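PDB 3EC3: protein disulfide-isomerase A4 from Rattus norvegicus, which catalyses the rearrangement of disulfide bonds in proteins of the endoplasmic reticulum, the chain here being its noncatalytic pair of thioredoxin-like b domains. Local coordinates for residues 76-89 with 106-120. The protein carries 1 engineered substitution. Residues are numbered along the deposited sequence; the frame is centred on the assembly and turned at random.
Sequences LVLMQPEKFQSKYE and IKDYVVKHALPLVGH
Glu-89 reaches Leu-117 with a carboxylate oxygen, and this polar grip holds the connection 114-117. Leu-117 N gives a nearly straight hydrogen bond (2.8 Å, 174°) to Glu-89 OE2, arriving from above the carboxylate plane, while Ser-86 OG donates to the anti lone pair of Glu-89 OE1. A water joins OE1, Phe-84 O and Val-118 N, so both acid oxygens are engaged. An alanine in place of Glu-89 would probably leave Leu-117 N without its acceptor and strip Ser-86 OG and the bridging water of a partner.

Gln-80 is long enough to reach the backbone of Ala-114: bent at chi2, it brings NE2 into a hydrogen bond with Ala-114 O (3.1 Å), above that carbonyl's plane. The side chains of Gln-80 and Pro-116 cross at about a right angle, the amide lying against Pro-116 CD.

Apolar side chains meet in two patches. Leu-76, its CG anti to the backbone N (chi1 -171°), lays CD1 3.7 Å from Tyr-109 CD1 and also near Val-110 CG2. The two methyls of Leu-78 let it meet both the edge of the Tyr-109 ring, with CD1, and the backbone carbonyl of His-113, with CD2. In the second patch Pro-116 offers a compact ring to the Gln-80 amide and to Phe-84, whose CB rests 3.8 Å from Pro-116 CG. Phe-84 also has one ring face over Gly-119 CA, and CZ beside His-120 CB; a CB on Gly-119 would clash with Pro-116 CG.

Strand 75-79 lies between strands 28-32 and 93-96; the axes of strand 76-79 and helix 106-113 run nearly parallel (13°), a layering expected of a thioredoxin-like fold. The chain then enters strand 118-121, an edge strand of the second domain's sheet, where Leu-117 and Val-118 pack on helix 149-163; the contact therefore spans the junction of the two domains.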
ATOM      1  N   LEU A  76      10.633  11.937  -9.228  1.00 18.21           N
ATOM      2  CA  LEU A  76       9.443  11.646  -8.470  1.00 18.71           C
ATOM      3  C   LEU A  76       9.826  10.496  -7.508  1.00 18.78           C
ATOM      4  O   LEU A  76      10.366   9.473  -7.950  1.00 18.57           O
ATOM      5  CB  LEU A  76       8.389  11.178  -9.465  1.00 19.85           C
ATOM      6  CG  LEU A  76       6.914  10.945  -9.145  1.00 25.80           C
ATOM      7  CD1 LEU A  76       6.441   9.560  -9.560  1.00 26.68           C
ATOM      8  CD2 LEU A  76       6.452  11.428  -7.754  1.00 22.98           C
ATOM      9  N   VAL A  77       9.546  10.647  -6.211  1.00 19.03           N
ATOM     10  CA  VAL A  77      10.000   9.681  -5.224  1.00 18.14           C
ATOM     11  C   VAL A  77       8.721   9.226  -4.516  1.00 19.28           C
ATOM     12  O   VAL A  77       7.926  10.062  -4.097  1.00 16.93           O
ATOM     13  CB  VAL A  77      10.974  10.330  -4.214  1.00 19.41           C
ATOM     14  CG1 VAL A  77      11.355   9.329  -3.138  1.00 21.08           C
ATOM     15  CG2 VAL A  77      12.233  10.913  -4.939  1.00 17.91           C
ATOM     16  N   LEU A  78       8.529   7.917  -4.395  1.00 17.63           N
ATOM     17  CA  LEU A  78       7.396   7.375  -3.658  1.00 19.71           C
ATOM     18  C   LEU A  78       7.967   6.544  -2.527  1.00 20.03           C
ATOM     19  O   LEU A  78       8.847   5.659  -2.765  1.00 18.67           O
ATOM     20  CB  LEU A  78       6.535   6.480  -4.537  1.00 20.31           C
ATOM     21  CG  LEU A  78       5.319   7.151  -5.209  1.00 23.67           C
ATOM     22  CD1 LEU A  78       5.816   7.875  -6.377  1.00 22.63           C
ATOM     23  CD2 LEU A  78       4.283   6.047  -5.637  1.00 22.20           C
HETATM   24  N   MSE A  79       7.480   6.810  -1.323  1.00 19.14           N
HETATM   25  CA  MSE A  79       7.935   6.112  -0.156  1.00 22.51           C
HETATM   26  C   MSE A  79       6.738   5.677   0.664  1.00 21.94           C
HETATM   27  O   MSE A  79       5.669   6.290   0.582  1.00 22.69           O
HETATM   28  CB  MSE A  79       8.817   7.037   0.666  1.00 22.80           C
HETATM   29  CG  MSE A  79      10.084   7.428  -0.050  1.00 22.96           C
HETATM   30 SE   MSE A  79      11.079   8.733   1.013  0.70 32.94          SE
HETATM   31  CE  MSE A  79      10.008  10.300   0.559  1.00 34.52           C
ATOM     32  N   GLN A  80       6.889   4.605   1.435  1.00 19.71           N
ATOM     33  CA  GLN A  80       5.802   4.195   2.317  1.00 19.03           C
ATOM     34  C   GLN A  80       6.139   4.618   3.747  1.00 19.35           C
ATOM     35  O   GLN A  80       7.302   4.664   4.099  1.00 17.79           O
ATOM     36  CB  GLN A  80       5.633   2.659   2.271  1.00 20.69           C
ATOM     37  CG  GLN A  80       5.175   2.153   0.930  1.00 17.94           C
ATOM     38  CD  GLN A  80       3.739   2.538   0.581  1.00 21.03           C
ATOM     39  OE1 GLN A  80       2.927   2.884   1.443  1.00 22.32           O
ATOM     40  NE2 GLN A  80       3.427   2.474  -0.693  1.00 18.99           N
ATOM     41  N   PRO A  81       5.118   4.823   4.589  1.00 18.73           N
ATOM     42  CA  PRO A  81       5.357   5.048   6.003  1.00 20.25           C
ATOM     43  C   PRO A  81       6.122   3.823   6.606  1.00 18.88           C
ATOM     44  O   PRO A  81       5.987   2.734   6.066  1.00 17.83           O
ATOM     45  CB  PRO A  81       3.966   5.074   6.597  1.00 19.25           C
ATOM     46  CG  PRO A  81       3.002   5.241   5.485  1.00 23.42           C
ATOM     47  CD  PRO A  81       3.690   4.788   4.231  1.00 19.46           C
ATOM     48  N   GLU A  82       6.877   4.028   7.680  1.00 18.77           N
ATOM     49  CA  GLU A  82       7.674   2.984   8.312  1.00 19.91           C
ATOM     50  C   GLU A  82       6.809   1.746   8.602  1.00 17.41           C
ATOM     51  O   GLU A  82       7.282   0.610   8.459  1.00 16.46           O
ATOM     52  CB  GLU A  82       8.238   3.448   9.678  1.00 21.33           C
ATOM     53  CG  GLU A  82       9.382   4.479   9.656  1.00 27.09           C
ATOM     54  CD  GLU A  82      10.314   4.433  10.957  1.00 27.83           C
ATOM     55  OE1 GLU A  82       9.987   3.775  11.973  1.00 35.17           O
ATOM     56  OE2 GLU A  82      11.414   5.055  10.933  1.00 35.02           O
ATOM     57  N   LYS A  83       5.581   1.960   9.080  1.00 14.18           N
ATOM     58  CA  LYS A  83       4.713   0.789   9.440  1.00 13.86           C
ATOM     59  C   LYS A  83       4.417  -0.142   8.236  1.00 13.30           C
ATOM     60  O   LYS A  83       4.015  -1.298   8.430  1.00 16.37           O
ATOM     61  CB  LYS A  83       3.417   1.302  10.104  1.00 13.13           C
ATOM     62  CG  LYS A  83       2.563   2.190   9.165  1.00 14.01           C
ATOM     63  CD  LYS A  83       1.140   2.518   9.744  1.00 14.03           C
ATOM     64  CE  LYS A  83       1.193   3.351  11.061  1.00 15.41           C
ATOM     65  NZ  LYS A  83       1.848   4.700  10.770  1.00 18.23           N
ATOM     66  N   PHE A  84       4.615   0.346   7.011  1.00 12.56           N
ATOM     67  CA  PHE A  84       4.408  -0.466   5.790  1.00 14.34           C
ATOM     68  C   PHE A  84       5.642  -0.894   5.034  1.00 15.44           C
ATOM     69  O   PHE A  84       5.531  -1.575   3.977  1.00 15.97           O
ATOM     70  CB  PHE A  84       3.407   0.151   4.824  1.00 14.89           C
ATOM     71  CG  PHE A  84       2.100   0.411   5.459  1.00 16.05           C
ATOM     72  CD1 PHE A  84       1.478   1.645   5.274  1.00 18.77           C
ATOM     73  CD2 PHE A  84       1.509  -0.551   6.309  1.00 13.27           C
ATOM     74  CE1 PHE A  84       0.260   1.905   5.907  1.00 17.21           C
ATOM     75  CE2 PHE A  84       0.302  -0.281   6.930  1.00 16.37           C
ATOM     76  CZ  PHE A  84      -0.300   0.944   6.719  1.00 16.84           C
ATOM     77  N   GLN A  85       6.826  -0.564   5.577  1.00 15.32           N
ATOM     78  CA  GLN A  85       8.088  -0.948   4.895  1.00 15.59           C
ATOM     79  C   GLN A  85       8.348  -2.424   5.155  1.00 16.16           C
ATOM     80  O   GLN A  85       7.760  -3.001   6.074  1.00 15.88           O
ATOM     81  CB  GLN A  85       9.244  -0.131   5.509  1.00 17.19           C
ATOM     82  CG  GLN A  85       9.114   1.320   5.081  1.00 18.71           C
ATOM     83  CD  GLN A  85      10.053   2.258   5.812  1.00 26.64           C
ATOM     84  OE1 GLN A  85      10.816   1.851   6.687  1.00 26.71           O
ATOM     85  NE2 GLN A  85       9.956   3.550   5.471  1.00 26.67           N
ATOM     86  N   SER A  86       9.270  -3.049   4.395  1.00 15.28           N
ATOM     87  CA  SER A  86       9.611  -4.454   4.666  1.00 16.11           C
ATOM     88  C   SER A  86      10.990  -4.740   4.128  1.00 15.00           C
ATOM     89  O   SER A  86      11.522  -3.964   3.304  1.00 15.61           O
ATOM     90  CB  SER A  86       8.629  -5.460   4.039  1.00 15.58           C
ATOM     91  OG  SER A  86       8.889  -5.607   2.628  1.00 19.66           O
ATOM     92  N   LYS A  87      11.552  -5.860   4.567  1.00 15.75           N
ATOM     93  CA  LYS A  87      12.875  -6.295   4.039  1.00 17.68           C
ATOM     94  C   LYS A  87      12.880  -6.565   2.540  1.00 17.15           C
ATOM     95  O   LYS A  87      13.961  -6.653   1.921  1.00 18.06           O
ATOM     96  CB  LYS A  87      13.308  -7.601   4.731  1.00 18.36           C
ATOM     97  CG  LYS A  87      13.082  -7.619   6.169  1.00 24.78           C
ATOM     98  CD  LYS A  87      13.436  -9.004   6.765  1.00 29.40           C
ATOM     99  CE  LYS A  87      12.491 -10.124   6.333  1.00 31.26           C
ATOM    100  NZ  LYS A  87      12.593 -11.255   7.329  1.00 32.83           N
ATOM    101  N   TYR A  88      11.710  -6.751   1.950  1.00 17.25           N
ATOM    102  CA  TYR A  88      11.633  -7.090   0.509  1.00 18.16           C
ATOM    103  C   TYR A  88      11.402  -5.940  -0.455  1.00 18.86           C
ATOM    104  O   TYR A  88      11.361  -6.149  -1.687  1.00 18.43           O
ATOM    105  CB  TYR A  88      10.556  -8.142   0.302  1.00 19.35           C
ATOM    106  CG  TYR A  88      10.816  -9.317   1.189  1.00 21.15           C
ATOM    107  CD1 TYR A  88       9.914  -9.687   2.161  1.00 18.93           C
ATOM    108  CD2 TYR A  88      12.015 -10.047   1.074  1.00 22.76           C
ATOM    109  CE1 TYR A  88      10.175 -10.795   2.987  1.00 21.95           C
ATOM    110  CE2 TYR A  88      12.268 -11.115   1.892  1.00 23.18           C
ATOM    111  CZ  TYR A  88      11.357 -11.479   2.834  1.00 23.04           C
ATOM    112  OH  TYR A  88      11.626 -12.575   3.632  1.00 24.99           O
ATOM    113  N   GLU A  89      11.278  -4.731   0.073  1.00 17.38           N
ATOM    114  CA  GLU A  89      10.915  -3.574  -0.735  1.00 16.64           C
ATOM    115  C   GLU A  89      11.912  -2.463  -0.532  1.00 17.30           C
ATOM    116  O   GLU A  89      12.337  -2.219   0.596  1.00 17.17           O
ATOM    117  CB  GLU A  89       9.490  -3.076  -0.324  1.00 16.57           C
ATOM    118  CG  GLU A  89       8.395  -4.126  -0.482  1.00 18.42           C
ATOM    119  CD  GLU A  89       7.166  -3.752   0.345  1.00 16.56           C
ATOM    120  OE1 GLU A  89       7.034  -4.221   1.506  1.00 19.67           O
ATOM    121  OE2 GLU A  89       6.371  -2.922  -0.162  1.00 18.11           O
ATOM    122  N   ILE A 106       3.936   9.536 -15.530  1.00 21.32           N
ATOM    123  CA  ILE A 106       4.008   9.886 -14.101  1.00 21.32           C
ATOM    124  C   ILE A 106       2.819   9.285 -13.386  1.00 21.93           C
ATOM    125  O   ILE A 106       2.973   8.631 -12.373  1.00 21.80           O
ATOM    126  CB  ILE A 106       4.074  11.408 -13.903  1.00 20.85           C
ATOM    127  CG1 ILE A 106       5.360  11.941 -14.532  1.00 21.74           C
ATOM    128  CG2 ILE A 106       3.989  11.782 -12.388  1.00 21.97           C
ATOM    129  CD1 ILE A 106       5.460  13.488 -14.537  1.00 22.47           C
ATOM    130  N   LYS A 107       1.635   9.486 -13.956  1.00 23.71           N
ATOM    131  CA  LYS A 107       0.388   8.982 -13.406  1.00 24.15           C
ATOM    132  C   LYS A 107       0.441   7.455 -13.299  1.00 23.91           C
ATOM    133  O   LYS A 107       0.098   6.909 -12.265  1.00 22.03           O
ATOM    134  CB  LYS A 107      -0.791   9.497 -14.253  1.00 23.82           C
ATOM    135  CG  LYS A 107      -2.132   8.821 -14.001  1.00 27.78           C
ATOM    136  CD  LYS A 107      -3.327   9.470 -14.764  1.00 27.50           C
ATOM    137  CE  LYS A 107      -2.937  10.651 -15.734  1.00 31.54           C
ATOM    138  NZ  LYS A 107      -4.008  10.981 -16.762  1.00 33.12           N
ATOM    139  N   ASP A 108       0.900   6.785 -14.357  1.00 24.12           N
ATOM    140  CA  ASP A 108       1.102   5.338 -14.331  1.00 24.73           C
ATOM    141  C   ASP A 108       2.028   4.852 -13.213  1.00 23.67           C
ATOM    142  O   ASP A 108       1.695   3.886 -12.539  1.00 23.20           O
ATOM    143  CB  ASP A 108       1.640   4.856 -15.684  1.00 25.00           C
ATOM    144  CG  ASP A 108       0.574   4.838 -16.773  1.00 27.01           C
ATOM    145  OD1 ASP A 108      -0.606   5.181 -16.522  1.00 26.68           O
ATOM    146  OD2 ASP A 108       0.940   4.480 -17.902  1.00 28.75           O
ATOM    147  N   TYR A 109       3.187   5.502 -13.033  1.00 23.49           N
ATOM    148  CA  TYR A 109       4.184   5.085 -12.021  1.00 22.55           C
ATOM    149  C   TYR A 109       3.609   5.190 -10.592  1.00 22.64           C
ATOM    150  O   TYR A 109       3.852   4.312  -9.734  1.00 23.00           O
ATOM    151  CB  TYR A 109       5.430   5.961 -12.129  1.00 22.52           C
ATOM    152  CG  TYR A 109       6.654   5.478 -11.383  1.00 22.11           C
ATOM    153  CD1 TYR A 109       6.946   5.958 -10.121  1.00 20.74           C
ATOM    154  CD2 TYR A 109       7.529   4.560 -11.964  1.00 21.45           C
ATOM    155  CE1 TYR A 109       8.082   5.547  -9.439  1.00 22.17           C
ATOM    156  CE2 TYR A 109       8.659   4.134 -11.300  1.00 23.36           C
ATOM    157  CZ  TYR A 109       8.924   4.637 -10.031  1.00 21.97           C
ATOM    158  OH  TYR A 109      10.035   4.217  -9.352  1.00 23.44           O
ATOM    159  N   VAL A 110       2.879   6.273 -10.332  1.00 22.10           N
ATOM    160  CA  VAL A 110       2.209   6.474  -9.033  1.00 21.64           C
ATOM    161  C   VAL A 110       1.201   5.354  -8.781  1.00 22.14           C
ATOM    162  O   VAL A 110       1.195   4.755  -7.734  1.00 22.09           O
ATOM    163  CB  VAL A 110       1.504   7.863  -8.971  1.00 21.86           C
ATOM    164  CG1 VAL A 110       0.644   7.954  -7.734  1.00 21.19           C
ATOM    165  CG2 VAL A 110       2.550   8.989  -8.997  1.00 20.17           C
ATOM    166  N   VAL A 111       0.352   5.056  -9.764  1.00 23.37           N
ATOM    167  CA  VAL A 111      -0.652   3.994  -9.571  1.00 23.98           C
ATOM    168  C   VAL A 111       0.061   2.649  -9.350  1.00 24.26           C
ATOM    169  O   VAL A 111      -0.219   1.961  -8.377  1.00 25.56           O
ATOM    170  CB  VAL A 111      -1.718   3.953 -10.718  1.00 24.34           C
ATOM    171  CG1 VAL A 111      -2.674   2.738 -10.569  1.00 25.87           C
ATOM    172  CG2 VAL A 111      -2.538   5.259 -10.735  1.00 23.32           C
ATOM    173  N   LYS A 112       1.024   2.345 -10.200  1.00 24.59           N
ATOM    174  CA  LYS A 112       1.805   1.128 -10.102  1.00 25.05           C
ATOM    175  C   LYS A 112       2.398   0.938  -8.717  1.00 25.11           C
ATOM    176  O   LYS A 112       2.258  -0.146  -8.126  1.00 25.46           O
ATOM    177  CB  LYS A 112       2.910   1.121 -11.168  1.00 24.65           C
ATOM    178  CG  LYS A 112       3.833  -0.104 -11.082  1.00 27.63           C
ATOM    179  CD  LYS A 112       4.666  -0.265 -12.317  1.00 28.37           C
ATOM    180  CE  LYS A 112       5.620  -1.451 -12.193  1.00 30.64           C
ATOM    181  NZ  LYS A 112       6.586  -1.472 -13.358  1.00 33.09           N
ATOM    182  N   HIS A 113       3.037   1.984  -8.184  1.00 24.08           N
ATOM    183  CA  HIS A 113       3.821   1.877  -6.952  1.00 24.20           C
ATOM    184  C   HIS A 113       3.206   2.405  -5.659  1.00 24.15           C
ATOM    185  O   HIS A 113       3.865   2.461  -4.639  1.00 24.30           O
ATOM    186  CB  HIS A 113       5.208   2.508  -7.143  1.00 23.94           C
ATOM    187  CG  HIS A 113       6.078   1.714  -8.056  1.00 26.35           C
ATOM    188  ND1 HIS A 113       6.455   2.157  -9.303  1.00 27.65           N
ATOM    189  CD2 HIS A 113       6.584   0.462  -7.929  1.00 27.63           C
ATOM    190  CE1 HIS A 113       7.182   1.226  -9.897  1.00 25.11           C
ATOM    191  NE2 HIS A 113       7.281   0.194  -9.079  1.00 26.37           N
ATOM    192  N   ALA A 114       1.928   2.719  -5.672  1.00 23.63           N
ATOM    193  CA  ALA A 114       1.348   3.307  -4.481  1.00 22.60           C
ATOM    194  C   ALA A 114       1.004   2.303  -3.385  1.00 21.02           C
ATOM    195  O   ALA A 114       0.772   2.733  -2.263  1.00 20.63           O
ATOM    196  CB  ALA A 114       0.122   4.116  -4.838  1.00 23.14           C
ATOM    197  N   LEU A 115       0.914   1.002  -3.691  1.00 18.33           N
ATOM    198  CA  LEU A 115       0.551   0.085  -2.639  1.00 18.63           C
ATOM    199  C   LEU A 115       1.801  -0.608  -2.099  1.00 17.03           C
ATOM    200  O   LEU A 115       2.621  -1.046  -2.892  1.00 16.39           O
ATOM    201  CB  LEU A 115      -0.433  -1.015  -3.113  1.00 21.40           C
ATOM    202  CG  LEU A 115      -1.934  -0.748  -3.247  1.00 21.86           C
ATOM    203  CD1 LEU A 115      -2.554  -2.064  -3.649  1.00 26.31           C
ATOM    204  CD2 LEU A 115      -2.530  -0.227  -1.961  1.00 22.90           C
ATOM    205  N   PRO A 116       1.883  -0.782  -0.782  1.00 16.97           N
ATOM    206  CA  PRO A 116       2.964  -1.630  -0.300  1.00 15.77           C
ATOM    207  C   PRO A 116       2.690  -3.113  -0.567  1.00 16.30           C
ATOM    208  O   PRO A 116       1.557  -3.502  -0.902  1.00 15.69           O
ATOM    209  CB  PRO A 116       2.964  -1.394   1.188  1.00 16.03           C
ATOM    210  CG  PRO A 116       1.684  -0.923   1.590  1.00 17.35           C
ATOM    211  CD  PRO A 116       1.071  -0.248   0.317  1.00 16.50           C
ATOM    212  N   LEU A 117       3.728  -3.935  -0.439  1.00 14.73           N
ATOM    213  CA  LEU A 117       3.556  -5.374  -0.529  1.00 15.48           C
ATOM    214  C   LEU A 117       2.466  -5.863   0.414  1.00 15.36           C
ATOM    215  O   LEU A 117       1.620  -6.670   0.019  1.00 15.45           O
ATOM    216  CB  LEU A 117       4.849  -6.055  -0.074  1.00 16.52           C
ATOM    217  CG  LEU A 117       5.397  -7.234  -0.837  1.00 22.03           C
ATOM    218  CD1 LEU A 117       6.357  -8.074  -0.022  1.00 20.24           C
ATOM    219  CD2 LEU A 117       4.400  -8.024  -1.758  1.00 21.53           C
ATOM    220  N   VAL A 118       2.467  -5.390   1.653  1.00 14.17           N
ATOM    221  CA  VAL A 118       1.321  -5.679   2.567  1.00 14.71           C
ATOM    222  C   VAL A 118       0.903  -4.427   3.320  1.00 15.74           C
ATOM    223  O   VAL A 118       1.529  -4.038   4.319  1.00 15.58           O
ATOM    224  CB  VAL A 118       1.587  -6.830   3.570  1.00 15.25           C
ATOM    225  CG1 VAL A 118       0.314  -7.082   4.440  1.00 15.46           C
ATOM    226  CG2 VAL A 118       1.922  -8.116   2.856  1.00 13.23           C
ATOM    227  N   GLY A 119      -0.142  -3.789   2.793  1.00 14.34           N
ATOM    228  CA  GLY A 119      -0.707  -2.578   3.368  1.00 15.90           C
ATOM    229  C   GLY A 119      -1.881  -2.894   4.256  1.00 16.65           C
ATOM    230  O   GLY A 119      -2.174  -4.065   4.517  1.00 15.86           O
ATOM    231  N   HIS A 120      -2.552  -1.842   4.722  1.00 16.39           N
ATOM    232  CA  HIS A 120      -3.694  -1.972   5.640  1.00 16.97           C
ATOM    233  C   HIS A 120      -4.962  -1.554   4.887  1.00 17.82           C
ATOM    234  O   HIS A 120      -5.126  -0.382   4.535  1.00 18.43           O
ATOM    235  CB  HIS A 120      -3.510  -1.069   6.883  1.00 17.57           C
ATOM    236  CG  HIS A 120      -4.648  -1.145   7.877  1.00 18.34           C
ATOM    237  ND1 HIS A 120      -4.747  -0.280   8.941  1.00 19.41           N
ATOM    238  CD2 HIS A 120      -5.713  -1.975   7.965  1.00 17.44           C
ATOM    239  CE1 HIS A 120      -5.833  -0.563   9.649  1.00 18.55           C
ATOM    240  NE2 HIS A 120      -6.421  -1.612   9.095  1.00 21.36           N
TER
HETATM  241  O   HOH W   1       5.329   2.106  -2.736  1.00 32.87           O
HETATM  242  O   HOH W   2       4.769  -3.874   2.940  1.00 18.11           O